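Local atomic coordinates of aldose 1-epimerase (Caenorhabditis elegans, PDB entry 1LUR), a protein that probably interconverts the alpha and beta anomers of aldoses such as galactose, acting as an aldose 1-epimerase (mutarotase). Residues V70-N75 / V126-Q131; L82-K87 / S320-D325; W175-S180 / A184-E189; F283-C286 / E292-K295. All coordinates share one frame; numbering follows the deposited sequence.

Interaction 1 (V70-N75 / V126-Q131); sequences VGRVAN and VRANEQ
Arg-72 reaches from the loop 70-75 to Ala-128, Asn-129 and Glu-130, where strand 121-129 of a large antiparallel sheet gives way to a short helix. The fold is the antiparallel beta architecture of the galactose mutarotase family. Val-70 ends strand 69-70 and packs on Thr-170 and His-172 of strand 170-175. Gly-71 follows in a fully extended conformation, and its backbone bonds to Leu-107. A cis peptide then leads into Arg-72, the residue that makes the contact. NE comes 3.9 Å from the CB of Ala-128. The chain bends at chi3 (-80°), and the guanidinium ends with one face to the peptide that follows Ala-128 in strand 121-129, with Ala-128 O 3.8 Å above its plane and over its centre. NH2 goes further, to a salt bridge with Asp-133 of the helix 130-133, while NH1 makes weak bonds to the carbonyls of Pro-136 and Gly-137. A leucine in place of Arg-72 would probably leave Asp-133 without its charged mate and the Ala-128 peptide without its flat cover. Past Arg-72 the loop turns away from the strand. Ala-74 bonds through its backbone to Ala-168, and Asn-75 N donates to His-101. On the other side Asn-129 is the N-cap of the short helix, and its own N bonds to Asp-132. The nearest approach is that of Arg-72 NH2 to Asn-129 C, at 3.3 Å.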
loop_
_atom_site.group_PDB
_atom_site.type_symbol
_atom_site.label_atom_id
_atom_site.label_comp_id
_atom_site.label_asym_id
_atom_site.label_seq_id
_atom_site.Cartn_x
_atom_site.Cartn_y
_atom_site.Cartn_z
ATOM N N VAL A 70 0.361 -1.371 6.272
ATOM C CA VAL A 70 1.708 -1.747 6.677
ATOM C C VAL A 70 2.461 -0.699 7.488
ATOM O O VAL A 70 2.384 0.494 7.203
ATOM C CB VAL A 70 2.563 -2.110 5.435
ATOM C CG1 VAL A 70 3.989 -2.412 5.855
ATOM C CG2 VAL A 70 1.949 -3.303 4.714
ATOM N N GLY A 71 3.189 -1.175 8.496
ATOM C CA GLY A 71 3.975 -0.315 9.371
ATOM C C GLY A 71 4.728 -1.186 10.372
ATOM O O GLY A 71 4.549 -2.408 10.346
ATOM N N ARG A 72 5.519 -0.598 11.275
ATOM C CA ARG A 72 5.700 0.849 11.367
ATOM C C ARG A 72 6.528 1.477 10.266
ATOM O O ARG A 72 6.546 2.698 10.121
ATOM C CB ARG A 72 6.283 1.232 12.729
ATOM C CG ARG A 72 5.249 1.177 13.854
ATOM C CD ARG A 72 5.728 1.891 15.095
ATOM N NE ARG A 72 6.650 1.081 15.883
ATOM C CZ ARG A 72 7.467 1.575 16.802
ATOM N NH1 ARG A 72 7.489 2.884 17.043
ATOM N NH2 ARG A 72 8.256 0.759 17.490
ATOM N N VAL A 73 7.238 0.653 9.508
ATOM C CA VAL A 73 8.051 1.163 8.420
ATOM C C VAL A 73 7.811 0.245 7.237
ATOM O O VAL A 73 8.204 -0.927 7.245
ATOM C CB VAL A 73 9.546 1.191 8.761
ATOM C CG1 VAL A 73 10.349 1.582 7.523
ATOM C CG2 VAL A 73 9.795 2.186 9.888
ATOM N N ALA A 74 7.132 0.776 6.229
ATOM C CA ALA A 74 6.828 0.012 5.038
ATOM C C ALA A 74 8.084 -0.365 4.275
ATOM O O ALA A 74 9.062 0.388 4.221
ATOM C CB ALA A 74 5.887 0.798 4.134
ATOM N N ASN A 75 8.032 -1.544 3.677
ATOM C CA ASN A 75 9.131 -2.080 2.898
ATOM C C ASN A 75 10.333 -2.462 3.749
ATOM O O ASN A 75 10.193 -2.813 4.920
ATOM C CB ASN A 75 9.539 -1.111 1.779
ATOM C CG ASN A 75 10.083 -1.834 0.557
ATOM O OD1 ASN A 75 11.275 -2.130 0.471
ATOM N ND2 ASN A 75 9.199 -2.139 -0.394
ATOM N N VAL A 126 -4.327 1.588 16.804
ATOM C CA VAL A 126 -3.434 0.594 17.382
ATOM C C VAL A 126 -2.183 1.279 17.913
ATOM O O VAL A 126 -1.795 2.346 17.433
ATOM C CB VAL A 126 -3.021 -0.468 16.335
ATOM C CG1 VAL A 126 -2.059 0.136 15.318
ATOM C CG2 VAL A 126 -2.393 -1.669 17.033
ATOM N N ARG A 127 -1.562 0.673 18.916
ATOM C CA ARG A 127 -0.356 1.228 19.505
ATOM C C ARG A 127 0.788 0.263 19.273
ATOM O O ARG A 127 0.589 -0.950 19.225
ATOM C CB ARG A 127 -0.534 1.437 21.011
ATOM C CG ARG A 127 -1.532 2.504 21.387
ATOM C CD ARG A 127 -1.768 2.494 22.896
ATOM N NE ARG A 127 -2.616 3.597 23.323
ATOM C CZ ARG A 127 -2.217 4.861 23.393
ATOM N NH1 ARG A 127 -0.971 5.191 23.069
ATOM N NH2 ARG A 127 -3.073 5.799 23.777
ATOM N N ALA A 128 1.990 0.809 19.138
ATOM C CA ALA A 128 3.171 -0.008 18.913
ATOM C C ALA A 128 4.405 0.687 19.483
ATOM O O ALA A 128 4.562 1.898 19.346
ATOM C CB ALA A 128 3.354 -0.256 17.414
ATOM N N ASN A 129 5.266 -0.087 20.138
ATOM C CA ASN A 129 6.489 0.436 20.727
ATOM C C ASN A 129 7.634 -0.522 20.423
ATOM O O ASN A 129 7.421 -1.592 19.851
ATOM C CB ASN A 129 6.350 0.612 22.247
ATOM C CG ASN A 129 5.992 -0.675 22.960
ATOM O OD1 ASN A 129 6.305 -1.769 22.493
ATOM N ND2 ASN A 129 5.338 -0.547 24.118
ATOM N N GLU A 130 8.847 -0.150 20.821
ATOM C CA GLU A 130 10.003 -1.000 20.567
ATOM C C GLU A 130 9.806 -2.457 21.010
ATOM O O GLU A 130 10.256 -3.371 20.322
ATOM C CB GLU A 130 11.258 -0.401 21.222
ATOM C CG GLU A 130 12.568 -1.099 20.827
ATOM C CD GLU A 130 13.800 -0.460 21.461
ATOM O OE1 GLU A 130 13.627 0.495 22.246
ATOM O OE2 GLU A 130 14.940 -0.912 21.176
ATOM N N GLN A 131 9.132 -2.688 22.139
ATOM C CA GLN A 131 8.927 -4.067 22.594
ATOM C C GLN A 131 8.078 -4.881 21.633
ATOM O O GLN A 131 8.240 -6.095 21.538
ATOM C CB GLN A 131 8.269 -4.126 23.977
ATOM C CG GLN A 131 9.213 -3.933 25.144
ATOM C CD GLN A 131 9.215 -2.510 25.650
ATOM O OE1 GLN A 131 8.158 -1.954 25.976
ATOM N NE2 GLN A 131 10.398 -1.908 25.732
#

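Interaction 2 (L82-K87 / S320-D325)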
loop_
_atom_site.group_PDB
_atom_site.type_symbol
_atom_site.label_atom_id
_atom_site.label_comp_id
_atom_site.label_asym_id
_atom_site.label_seq_id
_atom_site.Cartn_x
_atom_site.Cartn_y
_atom_site.Cartn_z
ATOM N N LEU A 82 19.640 0.101 11.542
ATOM C CA LEU A 82 19.517 1.522 11.251
ATOM C C LEU A 82 20.044 2.314 12.428
ATOM O O LEU A 82 20.261 1.769 13.512
ATOM C CB LEU A 82 18.051 1.905 10.986
ATOM C CG LEU A 82 17.031 1.762 12.122
ATOM C CD1 LEU A 82 17.112 2.965 13.072
ATOM C CD2 LEU A 82 15.633 1.661 11.528
ATOM N N HIS A 83 20.264 3.601 12.206
ATOM C CA HIS A 83 20.757 4.474 13.247
ATOM C C HIS A 83 19.696 5.539 13.460
ATOM O O HIS A 83 19.251 6.174 12.506
ATOM C CB HIS A 83 22.084 5.110 12.831
ATOM C CG HIS A 83 23.164 4.110 12.551
ATOM N ND1 HIS A 83 23.283 3.463 11.339
ATOM C CD2 HIS A 83 24.146 3.614 13.339
ATOM C CE1 HIS A 83 24.294 2.612 11.393
ATOM N NE2 HIS A 83 24.834 2.683 12.597
ATOM N N PHE A 84 19.270 5.714 14.706
ATOM C CA PHE A 84 18.260 6.711 15.015
ATOM C C PHE A 84 18.701 7.541 16.209
ATOM O O PHE A 84 18.915 7.006 17.294
ATOM C CB PHE A 84 16.920 6.038 15.331
ATOM C CG PHE A 84 15.818 7.009 15.625
ATOM C CD1 PHE A 84 15.225 7.738 14.600
ATOM C CD2 PHE A 84 15.412 7.242 16.933
ATOM C CE1 PHE A 84 14.244 8.688 14.875
ATOM C CE2 PHE A 84 14.433 8.190 17.218
ATOM C CZ PHE A 84 13.849 8.913 16.189
ATOM N N ASP A 85 18.837 8.846 16.001
ATOM C CA ASP A 85 19.250 9.744 17.070
ATOM C C ASP A 85 20.564 9.305 17.741
ATOM O O ASP A 85 20.690 9.335 18.966
ATOM C CB ASP A 85 18.120 9.860 18.104
ATOM C CG ASP A 85 16.951 10.726 17.611
ATOM O OD1 ASP A 85 17.008 11.218 16.460
ATOM O OD2 ASP A 85 15.980 10.913 18.378
ATOM N N GLY A 86 21.531 8.900 16.920
ATOM C CA GLY A 86 22.824 8.465 17.425
ATOM C C GLY A 86 22.854 7.099 18.085
ATOM O O GLY A 86 23.854 6.709 18.691
ATOM N N LYS A 87 21.765 6.355 17.958
ATOM C CA LYS A 87 21.692 5.033 18.557
ATOM C C LYS A 87 21.381 3.992 17.491
ATOM O O LYS A 87 20.523 4.204 16.636
ATOM C CB LYS A 87 20.610 5.037 19.634
ATOM C CG LYS A 87 20.590 3.826 20.525
ATOM C CD LYS A 87 19.497 3.974 21.564
ATOM C CE LYS A 87 19.348 2.715 22.393
ATOM N NZ LYS A 87 18.118 2.782 23.231
ATOM N N SER A 320 11.015 10.310 10.688
ATOM C CA SER A 320 10.930 10.253 12.135
ATOM C C SER A 320 9.589 10.843 12.562
ATOM O O SER A 320 9.003 11.657 11.848
ATOM C CB SER A 320 12.072 11.053 12.773
ATOM O OG SER A 320 11.996 12.419 12.411
ATOM N N LEU A 321 9.100 10.397 13.711
ATOM C CA LEU A 321 7.838 10.862 14.278
ATOM C C LEU A 321 8.231 11.183 15.716
ATOM O O LEU A 321 8.586 10.283 16.480
ATOM C CB LEU A 321 6.779 9.759 14.255
ATOM C CG LEU A 321 5.464 10.122 14.951
ATOM C CD1 LEU A 321 4.854 11.365 14.284
ATOM C CD2 LEU A 321 4.498 8.949 14.875
ATOM N N ARG A 322 8.178 12.465 16.075
ATOM C CA ARG A 322 8.548 12.894 17.419
ATOM C C ARG A 322 7.389 13.477 18.226
ATOM O O ARG A 322 6.430 14.005 17.657
ATOM C CB ARG A 322 9.686 13.908 17.304
ATOM C CG ARG A 322 10.868 13.347 16.522
ATOM C CD ARG A 322 11.935 14.382 16.210
ATOM N NE ARG A 322 13.000 13.800 15.393
ATOM C CZ ARG A 322 13.943 12.978 15.852
ATOM N NH1 ARG A 322 13.975 12.640 17.135
ATOM N NH2 ARG A 322 14.834 12.462 15.016
ATOM N N PRO A 323 7.472 13.385 19.566
ATOM C CA PRO A 323 6.453 13.884 20.498
ATOM C C PRO A 323 5.967 15.275 20.129
ATOM O O PRO A 323 6.764 16.161 19.834
ATOM C CB PRO A 323 7.177 13.861 21.842
ATOM C CG PRO A 323 8.098 12.688 21.697
ATOM C CD PRO A 323 8.651 12.893 20.303
ATOM N N GLY A 324 4.653 15.461 20.141
ATOM C CA GLY A 324 4.103 16.759 19.804
ATOM C C GLY A 324 3.734 16.905 18.342
ATOM O O GLY A 324 2.876 17.724 18.004
ATOM N N ASP A 325 4.371 16.131 17.466
ATOM C CA ASP A 325 4.057 16.226 16.045
ATOM C C ASP A 325 2.943 15.267 15.660
ATOM O O ASP A 325 2.581 14.368 16.424
ATOM C CB ASP A 325 5.288 15.943 15.182
ATOM C CG ASP A 325 6.380 16.983 15.360
ATOM O OD1 ASP A 325 6.059 18.143 15.706
ATOM O OD2 ASP A 325 7.559 16.647 15.136
#
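Asp-85 and Arg-322 form a two-armed salt bridge between two turns. Arg-322 presents its end, one nitrogen to each oxygen. NH2 donates to Asp-85 OD1 at 2.9 Å, and NH1 donates to Asp-85 OD2 at 2.9 Å with an N-H...O angle of 172°. Each oxygen accepts on its syn lone pair. The carboxylate and guanidinium planes are only 14° apart, so both bonds run nearly in one plane. The Arg-322 chain is extended from CG to NE, which carries the guanidinium across to the other turn. Phe-84 sits beside the pair. The CG of Asp-85 lies on one face of its ring, toward the rim, and Ser-320 CB meets the ring edge 3.8 Å from CE1. Ser-320 OG is satisfied by Asp-318 instead. Backbone groups are met within each turn: Phe-84 N bonds to Lys-87 O at 2.8 Å, Lys-87 N to Phe-84 O, and Asp-325 N to Arg-322 O. Leu-166 and Pro-136 also pack on the Phe-84 ring. The arrangement is that of a beta hairpin with a two-residue loop, its type I' turn running from Phe-84 to Lys-87, tied by its tip to the type II turn 322-325.

Interaction 3 (W175-S180 / A184-E189); sequences WNLDGS and AEHFLE
Leu-177 N points at the ring of His-186 and donates a weak bond of 3.3 Å to NE2. The two residues lie on the connection from strand 170-175 to strand 187-192, which passes from one large antiparallel sheet of the mutarotase fold to the other. The inner part is closely packed. The NE2 and CE1 end of the imidazole abuts Leu-177 and Asp-178, with Leu-177 CB 3.8 Å from NE2, and Phe-258 meets the ring as well. Asp-178 OD2 comes 3.2 Å from His-186 CE1, but its hydrogen-bond partner is Ser-260. The loop is braced from within by buried Asn-176: OD1 accepts from Gly-179 N at 2.6 Å in an Asx motif, and ND2 donates to Ser-180 O and also to Lys-298 O. The outer part is looser. Glu-185 turns its carboxylate away, and Gly-179 is exposed. Asp-178 CG stands between its backbone N and carbonyl carbon (chi1 57°), which turns OD1 toward Ser-180. An alanine at Asp-178 would probably leave Ser-180 N, Ser-180 OG and Ser-260 OG without their acceptor and open a gap beside His-186. OD1 takes both Ser-180 donors: N, nearly along the C-O axis at 2.7 Å, and OG, from above the carboxylate plane at 2.6 Å.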
loop_
_atom_site.group_PDB
_atom_site.type_symbol
_atom_site.label_atom_id
_atom_site.label_comp_id
_atom_site.label_asym_id
_atom_site.label_seq_id
_atom_site.Cartn_x
_atom_site.Cartn_y
_atom_site.Cartn_z
ATOM N N TRP A 175 -4.274 -4.705 -6.711
ATOM C CA TRP A 175 -5.356 -4.387 -7.635
ATOM C C TRP A 175 -5.417 -5.148 -8.957
ATOM O O TRP A 175 -4.402 -5.404 -9.600
ATOM C CB TRP A 175 -5.352 -2.887 -7.931
ATOM C CG TRP A 175 -5.404 -2.033 -6.707
ATOM C CD1 TRP A 175 -4.344 -1.617 -5.952
ATOM C CD2 TRP A 175 -6.579 -1.508 -6.074
ATOM N NE1 TRP A 175 -4.785 -0.863 -4.890
ATOM C CE2 TRP A 175 -6.152 -0.781 -4.940
ATOM C CE3 TRP A 175 -7.950 -1.582 -6.353
ATOM C CZ2 TRP A 175 -7.050 -0.131 -4.085
ATOM C CZ3 TRP A 175 -8.842 -0.935 -5.503
ATOM C CH2 TRP A 175 -8.385 -0.220 -4.383
ATOM N N ASN A 176 -6.643 -5.488 -9.342
ATOM C CA ASN A 176 -6.959 -6.211 -10.570
ATOM C C ASN A 176 -8.381 -5.733 -10.848
ATOM O O ASN A 176 -9.312 -6.076 -10.122
ATOM C CB ASN A 176 -6.941 -7.725 -10.341
ATOM C CG ASN A 176 -7.285 -8.505 -11.595
ATOM O OD1 ASN A 176 -8.363 -8.335 -12.167
ATOM N ND2 ASN A 176 -6.369 -9.360 -12.032
ATOM N N LEU A 177 -8.537 -4.933 -11.896
ATOM C CA LEU A 177 -9.835 -4.384 -12.267
ATOM C C LEU A 177 -10.800 -5.193 -13.138
ATOM O O LEU A 177 -11.955 -4.796 -13.286
ATOM C CB LEU A 177 -9.611 -3.017 -12.919
ATOM C CG LEU A 177 -8.552 -2.135 -12.244
ATOM C CD1 LEU A 177 -8.432 -0.807 -12.984
ATOM C CD2 LEU A 177 -8.926 -1.903 -10.787
ATOM N N ASP A 178 -10.365 -6.315 -13.708
ATOM C CA ASP A 178 -11.280 -7.092 -14.552
ATOM C C ASP A 178 -11.325 -8.598 -14.320
ATOM O O ASP A 178 -12.058 -9.312 -15.010
ATOM C CB ASP A 178 -10.981 -6.829 -16.031
ATOM C CG ASP A 178 -9.549 -7.153 -16.403
ATOM O OD1 ASP A 178 -9.042 -8.204 -15.961
ATOM O OD2 ASP A 178 -8.932 -6.364 -17.147
ATOM N N GLY A 179 -10.544 -9.086 -13.367
ATOM C CA GLY A 179 -10.540 -10.509 -13.091
ATOM C C GLY A 179 -9.610 -11.334 -13.959
ATOM O O GLY A 179 -9.526 -12.549 -13.784
ATOM N N SER A 180 -8.913 -10.694 -14.893
ATOM C CA SER A 180 -7.994 -11.416 -15.770
ATOM C C SER A 180 -6.968 -12.186 -14.943
ATOM O O SER A 180 -6.692 -11.831 -13.798
ATOM C CB SER A 180 -7.261 -10.445 -16.704
ATOM O OG SER A 180 -8.141 -9.882 -17.666
ATOM N N ALA A 184 -1.175 -7.849 -17.185
ATOM C CA ALA A 184 -0.258 -7.469 -18.253
ATOM C C ALA A 184 -0.919 -6.522 -19.251
ATOM O O ALA A 184 -0.278 -5.607 -19.772
ATOM C CB ALA A 184 0.240 -8.712 -18.974
ATOM N N GLU A 185 -2.206 -6.737 -19.503
ATOM C CA GLU A 185 -2.949 -5.901 -20.443
ATOM C C GLU A 185 -3.435 -4.574 -19.864
ATOM O O GLU A 185 -3.786 -3.659 -20.612
ATOM C CB GLU A 185 -4.131 -6.691 -21.011
ATOM C CG GLU A 185 -3.712 -7.916 -21.816
ATOM C CD GLU A 185 -2.937 -7.552 -23.073
ATOM O OE1 GLU A 185 -3.535 -6.941 -23.987
ATOM O OE2 GLU A 185 -1.730 -7.872 -23.147
ATOM N N HIS A 186 -3.457 -4.460 -18.539
ATOM C CA HIS A 186 -3.904 -3.222 -17.908
ATOM C C HIS A 186 -3.007 -2.067 -18.330
ATOM O O HIS A 186 -1.814 -2.252 -18.578
ATOM C CB HIS A 186 -3.861 -3.341 -16.385
ATOM C CG HIS A 186 -5.010 -4.092 -15.798
ATOM N ND1 HIS A 186 -5.277 -5.407 -16.105
ATOM C CD2 HIS A 186 -5.949 -3.717 -14.897
ATOM C CE1 HIS A 186 -6.329 -5.813 -15.417
ATOM N NE2 HIS A 186 -6.755 -4.807 -14.676
ATOM N N PHE A 187 -3.584 -0.875 -18.414
ATOM C CA PHE A 187 -2.823 0.301 -18.799
ATOM C C PHE A 187 -2.474 1.062 -17.533
ATOM O O PHE A 187 -3.258 1.095 -16.582
ATOM C CB PHE A 187 -3.640 1.212 -19.715
ATOM C CG PHE A 187 -3.696 0.756 -21.144
ATOM C CD1 PHE A 187 -4.411 -0.382 -21.503
ATOM C CD2 PHE A 187 -3.039 1.474 -22.135
ATOM C CE1 PHE A 187 -4.474 -0.793 -22.832
ATOM C CE2 PHE A 187 -3.096 1.072 -23.465
ATOM C CZ PHE A 187 -3.817 -0.064 -23.813
ATOM N N LEU A 188 -1.297 1.673 -17.520
ATOM C CA LEU A 188 -0.862 2.432 -16.361
ATOM C C LEU A 188 -0.176 3.708 -16.808
ATOM O O LEU A 188 0.635 3.700 -17.735
ATOM C CB LEU A 188 0.097 1.595 -15.509
ATOM C CG LEU A 188 0.559 2.176 -14.169
ATOM C CD1 LEU A 188 -0.640 2.399 -13.249
ATOM C CD2 LEU A 188 1.552 1.216 -13.521
ATOM N N GLU A 189 -0.518 4.810 -16.153
ATOM C CA GLU A 189 0.065 6.104 -16.470
ATOM C C GLU A 189 0.423 6.790 -15.160
ATOM O O GLU A 189 -0.423 6.942 -14.276
ATOM C CB GLU A 189 -0.926 6.960 -17.264
ATOM C CG GLU A 189 -0.413 8.349 -17.590
ATOM C CD GLU A 189 -1.079 8.939 -18.819
ATOM O OE1 GLU A 189 -0.841 8.418 -19.931
ATOM O OE2 GLU A 189 -1.839 9.918 -18.676
#

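Interaction 4 (F283-C286 / E292-K295); sequences FLDC and EHYK
His-293 NE2 donates to Asp-285 OD1 in a short, straight bond of 2.7 Å and 172°. The oxygen lies in the plane of the imidazole. The nitrogen meets it on the syn side but well off the carboxylate plane, and the two flat groups are steeply turned, 75° apart. Asp-285 begins by pointing away from 292-295. Its CG is anti to the backbone N (chi1 -177°), and the carboxylate then swings back to the ring. This His-carboxylate bond lies on the exposed side, where Lys-295 NZ stands 6.2 Å from Asp-285 OD1, a distance at which it could add some favourable charge. The backbones are joined beside it. Tyr-294 N donates to Cys-286 O at 2.9 Å, nearly in line with the carbonyl. The return bond, Cys-286 N to Tyr-294 O, is weak. Asp-285 CA makes a CH...O contact with the same Tyr-294 O at 3.2 Å. On the buried side Leu-284 and Tyr-294 lie side by side and point the same way. Leu-284 CD2 touches Tyr-294 CB at 3.5 Å, and both side chains pack on Leu-51. Tyr-294 OH is bonded to Lys-289 N in the intervening loop, and Glu-292 pairs with Lys-298. The arrangement is close to a short, irregular beta hairpin, with one sound backbone bond and one weak one, clasped on its outer side by the histidine and aspartate.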
loop_
_atom_site.group_PDB
_atom_site.type_symbol
_atom_site.label_atom_id
_atom_site.label_comp_id
_atom_site.label_asym_id
_atom_site.label_seq_id
_atom_site.Cartn_x
_atom_site.Cartn_y
_atom_site.Cartn_z
ATOM N N PHE A 283 5.878 -12.763 -7.261
ATOM C CA PHE A 283 6.018 -13.920 -6.377
ATOM C C PHE A 283 4.741 -14.375 -5.672
ATOM O O PHE A 283 4.804 -15.053 -4.646
ATOM C CB PHE A 283 7.102 -13.627 -5.335
ATOM C CG PHE A 283 8.442 -13.306 -5.932
ATOM C CD1 PHE A 283 9.262 -14.317 -6.422
ATOM C CD2 PHE A 283 8.874 -11.986 -6.037
ATOM C CE1 PHE A 283 10.493 -14.019 -7.010
ATOM C CE2 PHE A 283 10.103 -11.676 -6.624
ATOM C CZ PHE A 283 10.913 -12.696 -7.113
ATOM N N LEU A 284 3.585 -14.019 -6.219
ATOM C CA LEU A 284 2.321 -14.412 -5.608
ATOM C C LEU A 284 1.928 -15.831 -6.014
ATOM O O LEU A 284 2.232 -16.277 -7.118
ATOM C CB LEU A 284 1.214 -13.433 -6.009
ATOM C CG LEU A 284 -0.177 -13.683 -5.419
ATOM C CD1 LEU A 284 -0.123 -13.617 -3.899
ATOM C CD2 LEU A 284 -1.143 -12.643 -5.965
ATOM N N ASP A 285 1.256 -16.534 -5.108
ATOM C CA ASP A 285 0.809 -17.905 -5.346
ATOM C C ASP A 285 0.014 -18.346 -4.123
ATOM O O ASP A 285 0.546 -19.014 -3.236
ATOM C CB ASP A 285 2.016 -18.833 -5.552
ATOM C CG ASP A 285 1.612 -20.269 -5.884
ATOM O OD1 ASP A 285 0.971 -20.489 -6.935
ATOM O OD2 ASP A 285 1.942 -21.180 -5.095
ATOM N N CYS A 286 -1.259 -17.964 -4.076
ATOM C CA CYS A 286 -2.120 -18.320 -2.954
ATOM C C CYS A 286 -3.568 -18.526 -3.400
ATOM O O CYS A 286 -3.976 -18.049 -4.459
ATOM C CB CYS A 286 -2.072 -17.215 -1.895
ATOM S SG CYS A 286 -0.408 -16.589 -1.530
ATOM N N GLU A 292 -10.131 -19.075 -6.061
ATOM C CA GLU A 292 -9.224 -18.816 -7.172
ATOM C C GLU A 292 -7.759 -18.984 -6.778
ATOM O O GLU A 292 -7.380 -18.756 -5.628
ATOM C CB GLU A 292 -9.442 -17.396 -7.694
ATOM C CG GLU A 292 -8.736 -17.094 -9.006
ATOM C CD GLU A 292 -8.853 -15.638 -9.400
ATOM O OE1 GLU A 292 -9.880 -15.012 -9.057
ATOM O OE2 GLU A 292 -7.932 -15.123 -10.070
ATOM N N HIS A 293 -6.943 -19.374 -7.751
ATOM C CA HIS A 293 -5.514 -19.582 -7.546
ATOM C C HIS A 293 -4.724 -18.421 -8.145
ATOM O O HIS A 293 -4.486 -18.389 -9.353
ATOM C CB HIS A 293 -5.079 -20.889 -8.217
ATOM C CG HIS A 293 -3.593 -21.061 -8.312
ATOM N ND1 HIS A 293 -2.997 -21.845 -9.277
ATOM C CD2 HIS A 293 -2.583 -20.556 -7.563
ATOM C CE1 HIS A 293 -1.685 -21.813 -9.121
ATOM N NE2 HIS A 293 -1.408 -21.038 -8.088
ATOM N N TYR A 294 -4.312 -17.475 -7.307
ATOM C CA TYR A 294 -3.549 -16.332 -7.798
ATOM C C TYR A 294 -2.165 -16.802 -8.225
ATOM O O TYR A 294 -1.530 -17.596 -7.532
ATOM C CB TYR A 294 -3.417 -15.254 -6.716
ATOM C CG TYR A 294 -4.734 -14.750 -6.165
ATOM C CD1 TYR A 294 -5.824 -14.516 -7.004
ATOM C CD2 TYR A 294 -4.884 -14.488 -4.802
ATOM C CE1 TYR A 294 -7.033 -14.035 -6.498
ATOM C CE2 TYR A 294 -6.086 -14.004 -4.289
ATOM C CZ TYR A 294 -7.156 -13.782 -5.141
ATOM O OH TYR A 294 -8.348 -13.318 -4.633
ATOM N N LYS A 295 -1.699 -16.305 -9.365
ATOM C CA LYS A 295 -0.390 -16.686 -9.878
ATOM C C LYS A 295 0.431 -15.447 -10.223
ATOM O O LYS A 295 -0.014 -14.319 -10.010
ATOM C CB LYS A 295 -0.569 -17.575 -11.113
ATOM C CG LYS A 295 0.436 -18.717 -11.240
ATOM C CD LYS A 295 -0.065 -19.763 -12.241
ATOM C CE LYS A 295 0.852 -20.980 -12.331
ATOM N NZ LYS A 295 2.144 -20.685 -13.014
#

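Interaction 3 is the buried contact of the four; the others are partly buried. Interactions 1 and 2 are neighbours, with centres about 14 Å apart, and Pro-136 touches both. Each depends on an arginine, but Arg-72 is buried, lies over a peptide and finds its carboxylate outside the two segments, while Arg-322 grips Asp-85 across the contact near the surface. Interactions 3 and 4, with centres about 16 Å apart, lie far from interaction 2, across the centre of the chain. They share Lys-298, which bonds to Ser-180 O and Glu-292. Both use a histidine: His-186 accepts weakly in the interior, and His-293 donates a short, straight bond at the surface. Interactions 1 and 3 reach the same large sheet through strands 121-129 and 187-192.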